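PDB 5V8K: p800 reaction center core protein from Heliobacterium modesticaldum, which forms the core of a homodimeric photosynthetic reaction centre in the membrane, binding bacteriochlorophylls g and g' and a 4Fe-4S cluster. Local coordinates for residues 287-291 / 402-406. Sequence-based numbering, arbitrary orientation.
Sequences LRVLN and FSKVS
Lys404 CB rests over the neighbouring CD1 methyls of Leu287 and Leu290, two residues one turn apart near the C-terminal end of helix 258-291. CD1 of Leu287 and CD1 of Leu290 each lie 3.9 Å from Lys404 CB. This is the tight, apolar part of the contact. With chi1 at -172° and chi2 at 63°, the Leu287 side chain brings CD1 nearest to the loop. The same methyl meets the backbone of the preceding residue, with Leu287 CD1 3.7 Å from Ser403 O, and it comes within 4.2 Å of Ser403 CB. The Ser403 hydroxyl is not spent on this helix. Its OG bonds back to Met399 O at the end of helix 376-401.

Lys404 leaves its backbone in the direction of the helix. Its chain bends once, at chi2 (72°), and then runs out nearly straight along the helix end. The Lys404 and Leu290 side chains run past one another in opposite directions. Lys404 CE lies 4.0 Å from Leu290 O.

The far side is looser. Asn291, the last residue of the helix, is exposed. Its amide lies obliquely across the end of the lysine. The modelled approach of its oxygen to the ammonium group is too close to be trusted, so the bonding there is doubtful. Beyond the two segments, Tyr309 also packs on Lys404, and Cys308 touches Leu290. Lys404 is joined to Lys417 by backbone hydrogen bonding.

The contact lies away from the pigment and metal sites. It joins the C-terminal end of a predicted transmembrane helix to the connection between helices 376-401 and 407-411, an interhelical loop packed on a helix end within the PsaA/PsaB-family region of this mainly helical membrane protein.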
loop_
_atom_site.group_PDB
_atom_site.type_symbol
_atom_site.label_atom_id
_atom_site.label_comp_id
_atom_site.label_asym_id
_atom_site.label_seq_id
_atom_site.Cartn_x
_atom_site.Cartn_y
_atom_site.Cartn_z
ATOM N N LEU A 287 30.274 14.744 5.388
ATOM C CA LEU A 287 30.049 15.501 4.172
ATOM C C LEU A 287 30.475 16.948 4.347
ATOM O O LEU A 287 31.037 17.550 3.419
ATOM C CB LEU A 287 28.578 15.394 3.781
ATOM C CG LEU A 287 28.197 15.963 2.433
ATOM C CD1 LEU A 287 28.932 15.189 1.300
ATOM C CD2 LEU A 287 26.677 15.889 2.226
ATOM N N ARG A 288 30.256 17.522 5.540
ATOM C CA ARG A 288 30.744 18.877 5.797
ATOM C C ARG A 288 32.264 18.912 5.812
ATOM O O ARG A 288 32.869 19.882 5.337
ATOM C CB ARG A 288 30.173 19.421 7.104
ATOM C CG ARG A 288 28.681 19.723 6.991
ATOM C CD ARG A 288 28.143 20.504 8.179
ATOM N NE ARG A 288 28.105 19.715 9.423
ATOM C CZ ARG A 288 28.958 19.846 10.441
ATOM N NH1 ARG A 288 29.930 20.738 10.401
ATOM N NH2 ARG A 288 28.833 19.086 11.514
ATOM N N VAL A 289 32.901 17.857 6.328
ATOM C CA VAL A 289 34.352 17.762 6.228
ATOM C C VAL A 289 34.784 17.817 4.763
ATOM O O VAL A 289 35.723 18.534 4.394
ATOM C CB VAL A 289 34.861 16.478 6.898
ATOM C CG1 VAL A 289 36.319 16.237 6.505
ATOM C CG2 VAL A 289 34.779 16.585 8.352
ATOM N N LEU A 290 34.112 17.032 3.910
ATOM C CA LEU A 290 34.490 16.945 2.503
ATOM C C LEU A 290 34.168 18.217 1.736
ATOM O O LEU A 290 34.736 18.436 0.659
ATOM C CB LEU A 290 33.786 15.772 1.813
ATOM C CG LEU A 290 34.012 14.348 2.312
ATOM C CD1 LEU A 290 33.006 13.432 1.633
ATOM C CD2 LEU A 290 35.390 13.879 2.012
ATOM N N ASN A 291 33.267 19.047 2.243
ATOM C CA ASN A 291 32.888 20.278 1.569
ATOM C C ASN A 291 33.618 21.491 2.113
ATOM O O ASN A 291 33.507 22.571 1.530
ATOM C CB ASN A 291 31.379 20.505 1.680
ATOM C CG ASN A 291 30.593 19.629 0.732
ATOM O OD1 ASN A 291 31.180 18.857 -0.022
ATOM N ND2 ASN A 291 29.257 19.732 0.771
ATOM N N PHE A 402 28.578 7.602 -0.504
ATOM C CA PHE A 402 28.135 8.018 -1.829
ATOM C C PHE A 402 27.599 9.451 -1.905
ATOM O O PHE A 402 27.048 9.835 -2.942
ATOM C CB PHE A 402 27.038 7.074 -2.339
ATOM C CG PHE A 402 27.521 5.710 -2.782
ATOM C CD1 PHE A 402 28.299 4.913 -1.953
ATOM C CD2 PHE A 402 27.112 5.192 -4.003
ATOM C CE1 PHE A 402 28.702 3.656 -2.367
ATOM C CE2 PHE A 402 27.503 3.933 -4.400
ATOM C CZ PHE A 402 28.293 3.160 -3.580
ATOM N N SER A 403 27.704 10.243 -0.846
ATOM C CA SER A 403 26.938 11.483 -0.787
ATOM C C SER A 403 27.677 12.684 -1.365
ATOM O O SER A 403 27.059 13.721 -1.598
ATOM C CB SER A 403 26.515 11.760 0.661
ATOM O OG SER A 403 25.444 10.888 1.013
ATOM N N LYS A 404 28.955 12.544 -1.681
ATOM C CA LYS A 404 29.699 13.568 -2.395
ATOM C C LYS A 404 29.944 13.167 -3.849
ATOM O O LYS A 404 29.543 13.883 -4.772
ATOM C CB LYS A 404 31.017 13.813 -1.672
ATOM C CG LYS A 404 31.921 14.836 -2.337
ATOM C CD LYS A 404 31.380 16.220 -2.177
ATOM C CE LYS A 404 32.499 17.242 -2.408
ATOM N NZ LYS A 404 31.989 18.597 -2.150
ATOM N N VAL A 405 30.624 12.041 -4.073
ATOM C CA VAL A 405 30.765 11.495 -5.412
ATOM C C VAL A 405 30.473 10.004 -5.357
ATOM O O VAL A 405 30.504 9.368 -4.297
ATOM C CB VAL A 405 32.154 11.767 -6.035
ATOM C CG1 VAL A 405 32.432 13.254 -6.127
ATOM C CG2 VAL A 405 33.248 11.104 -5.240
ATOM N N SER A 406 30.103 9.465 -6.506
ATOM C CA SER A 406 29.803 8.054 -6.636
ATOM C C SER A 406 30.130 7.627 -8.044
ATOM O O SER A 406 30.404 8.478 -8.918
ATOM C CB SER A 406 28.332 7.762 -6.311
ATOM O OG SER A 406 27.515 8.214 -7.369
#